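Local coordinates for protein ribosome biogenesis Nep1 RNA methyltransferase (Archaeoglobus fulgidus, PDB 3O7B) that probably methylates N1 of a pseudouridine in small-subunit ribosomal RNA during ribosome biogenesis, working as a SAM-dependent homodimer, at residues L95-S100 / F105-H110; R124-Y129 / V133-K138. All coordinates share one frame; numbering follows the deposited sequence.

Contact 1 (L95-S100 / F105-H110)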
loop_
_atom_site.group_PDB
_atom_site.type_symbol
_atom_site.label_atom_id
_atom_site.label_comp_id
_atom_site.label_asym_id
_atom_site.label_seq_id
_atom_site.Cartn_x
_atom_site.Cartn_y
_atom_site.Cartn_z
ATOM N N LEU A 95 5.947 1.323 2.872
ATOM C CA LEU A 95 6.376 0.713 1.604
ATOM C C LEU A 95 6.580 1.769 0.539
ATOM O O LEU A 95 7.608 1.816 -0.124
ATOM C CB LEU A 95 5.373 -0.332 1.114
ATOM C CG LEU A 95 5.293 -1.649 1.872
ATOM C CD1 LEU A 95 4.270 -2.565 1.183
ATOM C CD2 LEU A 95 6.653 -2.324 1.990
ATOM N N LEU A 96 5.597 2.648 0.373
ATOM C CA LEU A 96 5.694 3.669 -0.650
ATOM C C LEU A 96 6.876 4.598 -0.401
ATOM O O LEU A 96 7.655 4.892 -1.297
ATOM C CB LEU A 96 4.403 4.471 -0.736
ATOM C CG LEU A 96 4.442 5.683 -1.658
ATOM C CD1 LEU A 96 4.905 5.289 -3.090
ATOM C CD2 LEU A 96 3.088 6.307 -1.696
ATOM N N LEU A 97 6.971 5.102 0.827
ATOM C CA LEU A 97 8.024 6.044 1.139
ATOM C C LEU A 97 9.415 5.451 0.886
ATOM O O LEU A 97 10.270 6.087 0.259
ATOM C CB LEU A 97 7.883 6.479 2.608
ATOM C CG LEU A 97 8.875 7.569 2.996
ATOM C CD1 LEU A 97 8.615 8.886 2.241
ATOM C CD2 LEU A 97 8.802 7.804 4.485
ATOM N N LEU A 98 9.634 4.227 1.358
ATOM C CA LEU A 98 10.952 3.625 1.233
ATOM C C LEU A 98 11.284 3.228 -0.212
ATOM O O LEU A 98 12.466 3.048 -0.543
ATOM C CB LEU A 98 11.106 2.464 2.199
ATOM C CG LEU A 98 11.094 2.858 3.691
ATOM C CD1 LEU A 98 10.831 1.622 4.540
ATOM C CD2 LEU A 98 12.408 3.475 4.062
ATOM N N ASP A 99 10.254 3.124 -1.054
ATOM C CA ASP A 99 10.444 2.866 -2.501
ATOM C C ASP A 99 10.998 4.083 -3.254
ATOM O O ASP A 99 11.411 3.972 -4.411
ATOM C CB ASP A 99 9.106 2.476 -3.157
ATOM C CG ASP A 99 8.645 1.044 -2.829
ATOM O OD1 ASP A 99 9.415 0.213 -2.280
ATOM O OD2 ASP A 99 7.454 0.741 -3.140
ATOM N N SER A 100 10.965 5.260 -2.636
ATOM C CA SER A 100 11.483 6.482 -3.265
ATOM C C SER A 100 12.957 6.317 -3.640
ATOM O O SER A 100 13.739 5.757 -2.867
ATOM C CB SER A 100 11.349 7.684 -2.319
ATOM O OG SER A 100 11.995 8.827 -2.879
ATOM N N PHE A 105 16.641 11.424 3.400
ATOM C CA PHE A 105 15.806 11.537 4.577
ATOM C C PHE A 105 15.864 10.307 5.465
ATOM O O PHE A 105 16.181 9.191 5.029
ATOM C CB PHE A 105 14.356 11.901 4.209
ATOM C CG PHE A 105 13.650 10.874 3.341
ATOM C CD1 PHE A 105 12.992 9.792 3.916
ATOM C CD2 PHE A 105 13.593 11.042 1.957
ATOM C CE1 PHE A 105 12.314 8.867 3.115
ATOM C CE2 PHE A 105 12.911 10.129 1.147
ATOM C CZ PHE A 105 12.286 9.036 1.725
ATOM N N GLU A 106 15.589 10.538 6.734
ATOM C CA GLU A 106 15.390 9.489 7.717
ATOM C C GLU A 106 13.901 9.200 7.860
ATOM O O GLU A 106 13.069 10.027 7.475
ATOM C CB GLU A 106 15.935 9.896 9.090
ATOM C CG GLU A 106 17.442 9.988 9.229
ATOM C CD GLU A 106 17.845 10.133 10.701
ATOM O OE1 GLU A 106 17.568 11.196 11.328
ATOM O OE2 GLU A 106 18.421 9.173 11.256
ATOM N N VAL A 107 13.585 8.043 8.437
ATOM C CA VAL A 107 12.216 7.580 8.634
ATOM C C VAL A 107 11.986 7.118 10.055
ATOM O O VAL A 107 12.751 6.301 10.591
ATOM C CB VAL A 107 11.889 6.410 7.665
ATOM C CG1 VAL A 107 10.488 5.873 7.908
ATOM C CG2 VAL A 107 12.043 6.883 6.248
ATOM N N TYR A 108 10.941 7.660 10.683
ATOM C CA TYR A 108 10.548 7.269 12.017
ATOM C C TYR A 108 9.088 6.919 12.082
ATOM O O TYR A 108 8.272 7.475 11.326
ATOM C CB TYR A 108 10.774 8.420 13.016
ATOM C CG TYR A 108 12.214 8.826 13.180
ATOM C CD1 TYR A 108 13.004 8.216 14.146
ATOM C CD2 TYR A 108 12.787 9.786 12.360
ATOM C CE1 TYR A 108 14.329 8.584 14.319
ATOM C CE2 TYR A 108 14.119 10.165 12.533
ATOM C CZ TYR A 108 14.874 9.546 13.518
ATOM O OH TYR A 108 16.206 9.881 13.721
ATOM N N VAL A 109 8.756 6.033 13.012
ATOM C CA VAL A 109 7.378 5.710 13.311
ATOM C C VAL A 109 7.168 5.998 14.798
ATOM O O VAL A 109 7.897 5.475 15.644
ATOM C CB VAL A 109 7.053 4.228 12.995
ATOM C CG1 VAL A 109 5.623 3.881 13.432
ATOM C CG2 VAL A 109 7.234 3.946 11.510
ATOM N N HIS A 110 6.210 6.874 15.103
ATOM C CA HIS A 110 5.779 7.137 16.462
ATOM C C HIS A 110 4.490 6.362 16.647
ATOM O O HIS A 110 3.569 6.491 15.824
ATOM C CB HIS A 110 5.593 8.658 16.593
ATOM C CG HIS A 110 4.668 9.097 17.681
ATOM N ND1 HIS A 110 5.063 9.317 18.989
ATOM C CD2 HIS A 110 3.359 9.431 17.613
ATOM C CE1 HIS A 110 4.017 9.752 19.678
ATOM N NE2 HIS A 110 2.974 9.828 18.868
#
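L97 and F105 make the closest apolar contact here. The leucine runs past the phenyl ring in the opposite direction. Its CG lies 3.7 Å from F105 CE1, oblique to the ring, and its CD1 is 3.7 Å from F105 CZ. The ring reaches back to the helix because F105 CG sits between the backbone N and the carbonyl carbon (chi1 62°).

The other L97 methyl serves the strand. L97 CD2 meets V107 CG2 tip to tip at 3.8 Å. The same valine methyl receives L98 CD2 at 4.1 Å, so V107 CG2 is shared by two successive leucines.

Two polar atoms lie at the edge of the F105 ring. L97 O is in the ring plane, 3.9 Å from F105 CZ. S100 OG is 4.3 Å from F105 CE2, but its hydrogen bonds go to L102 N and E236 OE2.

All five touching residues are buried. The contact belongs to the return of a beta-alpha-beta crossover from strand 28-35 to its parallel neighbour, strand 105-111, with helix 87-98 as the last helix. V119 of strand 116-119 touches L98 and V107, while F30 of strand 28-35 packs on L97 and F105.

Contact 2 (R124-Y129 / V133-K138); sequences RLPRNY and VGLMEK
The side chain of Y129 runs anti to its own backbone N (chi1 171°), and the branch CG2 of V133 points anti to the valine carbonyl carbon. These two settings bring the methyl over one face of the tyrosine ring. It is a CH-pi contact, with V133 CG2 3.9 Å from the ring centroid and 20° off the normal. The methyl is offset toward the phenol end, and its nearest ring atom is Y129 CZ at 3.6 Å from V133 CG2.

The same two residues are joined through the backbone. V133 N donates to Y129 O over 2.9 Å, with an N-H...O angle of 162°. This is the i to i+4 bond of the first turn of helix 129-142. N128 is its N-cap: OD1 accepts from R131 N and, weakly, from N130 N.

Before the cap, the chain lies along the helix flank. L135 CD2 reaches the proline ring, 3.6 Å from P126 CD, and is 4.1 Å from L125 CD2. The side chains of L125 and P126 each cross that of L135 at about a right angle.

The phenol end of Y129 has its own partner, since OH is hydrogen-bonded to D67 OD2. Its side chain also touches D88, predicted to stabilise R86, itself a predicted rRNA-interacting residue. Without the ring, as with an alanine here, D67 would probably lose this hydrogen-bond partner and V133 CG2 the ring face it packs on. Y129 also packs on Y129 of the second subunit, whose Q92 NE2 donates to R127 O. L135 also touches I145 of strand 144-147 and I153 of strand 150-156.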
loop_
_atom_site.group_PDB
_atom_site.type_symbol
_atom_site.label_atom_id
_atom_site.label_comp_id
_atom_site.label_asym_id
_atom_site.label_seq_id
_atom_site.Cartn_x
_atom_site.Cartn_y
_atom_site.Cartn_z
ATOM N N ARG A 124 14.468 -2.927 3.427
ATOM C CA ARG A 124 13.431 -3.449 2.541
ATOM C C ARG A 124 12.405 -4.147 3.403
ATOM O O ARG A 124 12.649 -5.252 3.901
ATOM C CB ARG A 124 14.002 -4.464 1.539
ATOM C CG ARG A 124 15.009 -3.937 0.530
ATOM C CD ARG A 124 15.295 -5.026 -0.549
ATOM N NE ARG A 124 15.391 -6.378 0.016
ATOM C CZ ARG A 124 16.526 -6.962 0.418
ATOM N NH1 ARG A 124 17.678 -6.322 0.294
ATOM N NH2 ARG A 124 16.496 -8.192 0.941
ATOM N N LEU A 125 11.259 -3.515 3.608
ATOM C CA LEU A 125 10.228 -4.116 4.443
ATOM C C LEU A 125 9.482 -5.174 3.650
ATOM O O LEU A 125 9.366 -5.030 2.426
ATOM C CB LEU A 125 9.224 -3.057 4.925
ATOM C CG LEU A 125 9.781 -2.083 5.959
ATOM C CD1 LEU A 125 8.796 -0.931 6.094
ATOM C CD2 LEU A 125 10.073 -2.727 7.308
ATOM N N PRO A 126 8.942 -6.197 4.337
ATOM C CA PRO A 126 8.104 -7.181 3.623
ATOM C C PRO A 126 6.903 -6.489 2.990
ATOM O O PRO A 126 6.204 -5.697 3.635
ATOM C CB PRO A 126 7.640 -8.132 4.729
ATOM C CG PRO A 126 8.612 -7.930 5.859
ATOM C CD PRO A 126 9.054 -6.509 5.777
ATOM N N ARG A 127 6.656 -6.807 1.728
ATOM C CA ARG A 127 5.527 -6.248 0.999
ATOM C C ARG A 127 4.222 -6.963 1.326
ATOM O O ARG A 127 3.144 -6.369 1.219
ATOM C CB ARG A 127 5.831 -6.225 -0.497
ATOM C CG ARG A 127 7.142 -5.459 -0.729
ATOM C CD ARG A 127 7.315 -5.079 -2.138
ATOM N NE ARG A 127 6.517 -3.920 -2.522
ATOM C CZ ARG A 127 6.913 -2.652 -2.423
ATOM N NH1 ARG A 127 8.076 -2.339 -1.853
ATOM N NH2 ARG A 127 6.128 -1.699 -2.876
ATOM N N ASN A 128 4.334 -8.218 1.754
ATOM C CA ASN A 128 3.187 -8.983 2.182
ATOM C C ASN A 128 2.858 -8.575 3.609
ATOM O O ASN A 128 3.725 -8.611 4.494
ATOM C CB ASN A 128 3.495 -10.477 2.091
ATOM C CG ASN A 128 2.388 -11.321 2.649
ATOM O OD1 ASN A 128 2.272 -11.482 3.867
ATOM N ND2 ASN A 128 1.541 -11.842 1.777
ATOM N N TYR A 129 1.590 -8.236 3.823
ATOM C CA TYR A 129 1.109 -7.748 5.118
ATOM C C TYR A 129 1.354 -8.733 6.254
ATOM O O TYR A 129 1.752 -8.329 7.365
ATOM C CB TYR A 129 -0.371 -7.408 5.006
ATOM C CG TYR A 129 -1.034 -7.110 6.321
ATOM C CD1 TYR A 129 -0.832 -5.880 6.942
ATOM C CD2 TYR A 129 -1.873 -8.037 6.926
ATOM C CE1 TYR A 129 -1.438 -5.593 8.164
ATOM C CE2 TYR A 129 -2.494 -7.751 8.151
ATOM C CZ TYR A 129 -2.276 -6.519 8.733
ATOM O OH TYR A 129 -2.868 -6.210 9.945
ATOM N N VAL A 133 3.527 -8.062 9.596
ATOM C CA VAL A 133 3.042 -8.241 10.954
ATOM C C VAL A 133 4.027 -9.100 11.749
ATOM O O VAL A 133 4.363 -8.766 12.887
ATOM C CB VAL A 133 1.624 -8.846 10.963
ATOM C CG1 VAL A 133 1.247 -9.376 12.366
ATOM C CG2 VAL A 133 0.630 -7.803 10.472
ATOM N N GLY A 134 4.527 -10.178 11.161
ATOM C CA GLY A 134 5.483 -11.029 11.862
ATOM C C GLY A 134 6.762 -10.293 12.183
ATOM O O GLY A 134 7.343 -10.476 13.268
ATOM N N LEU A 135 7.214 -9.449 11.270
ATOM C CA LEU A 135 8.433 -8.673 11.499
ATOM C C LEU A 135 8.218 -7.646 12.622
ATOM O O LEU A 135 9.088 -7.447 13.472
ATOM C CB LEU A 135 8.886 -7.985 10.209
ATOM C CG LEU A 135 10.198 -7.205 10.322
ATOM C CD1 LEU A 135 11.381 -8.147 10.570
ATOM C CD2 LEU A 135 10.423 -6.404 9.076
ATOM N N MET A 136 7.050 -7.021 12.652
ATOM C CA MET A 136 6.726 -6.093 13.741
ATOM C C MET A 136 6.644 -6.802 15.078
ATOM O O MET A 136 7.128 -6.271 16.089
ATOM C CB MET A 136 5.426 -5.347 13.453
ATOM C CG MET A 136 5.507 -4.378 12.283
ATOM S SD MET A 136 6.747 -3.077 12.458
ATOM C CE MET A 136 8.140 -3.811 11.605
ATOM N N GLU A 137 6.068 -7.998 15.105
ATOM C CA GLU A 137 6.069 -8.804 16.343
ATOM C C GLU A 137 7.492 -9.088 16.817
ATOM O O GLU A 137 7.805 -8.960 18.022
ATOM C CB GLU A 137 5.275 -10.092 16.146
ATOM C CG GLU A 137 3.781 -9.791 16.013
ATOM C CD GLU A 137 2.933 -10.953 15.522
ATOM O OE1 GLU A 137 3.509 -11.993 15.138
ATOM O OE2 GLU A 137 1.691 -10.824 15.521
ATOM N N LYS A 138 8.366 -9.451 15.887
ATOM C CA LYS A 138 9.761 -9.693 16.229
ATOM C C LYS A 138 10.433 -8.414 16.743
ATOM O O LYS A 138 11.191 -8.447 17.718
ATOM C CB LYS A 138 10.511 -10.246 15.017
ATOM C CG LYS A 138 11.962 -10.602 15.314
ATOM C CD LYS A 138 12.659 -11.128 14.078
ATOM C CE LYS A 138 14.042 -11.641 14.449
ATOM N NZ LYS A 138 14.687 -12.283 13.269
#

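Contacts 1 and 2 are both buried, but contact 1 lies deeper, its centre about 9 Å from the centre of the chain, against about 13 Å for the centre of contact 2. P126 and L135 of contact 2 are partly exposed. Contact 1 joins a helix to a strand of the central sheet mainly by apolar side chains. Contact 2 joins a loop and a helix start to the body of the same helix, and adds a backbone bond and a CH-pi contact. They meet directly: D99 OD2 and R127 NH2 form a salt bridge of 2.8 Å, and L98 CD1 packs on L125 CD1. Helix 87-98 thus touches both strand 105-111 and segment 124-129. Both contacts also reach the second subunit.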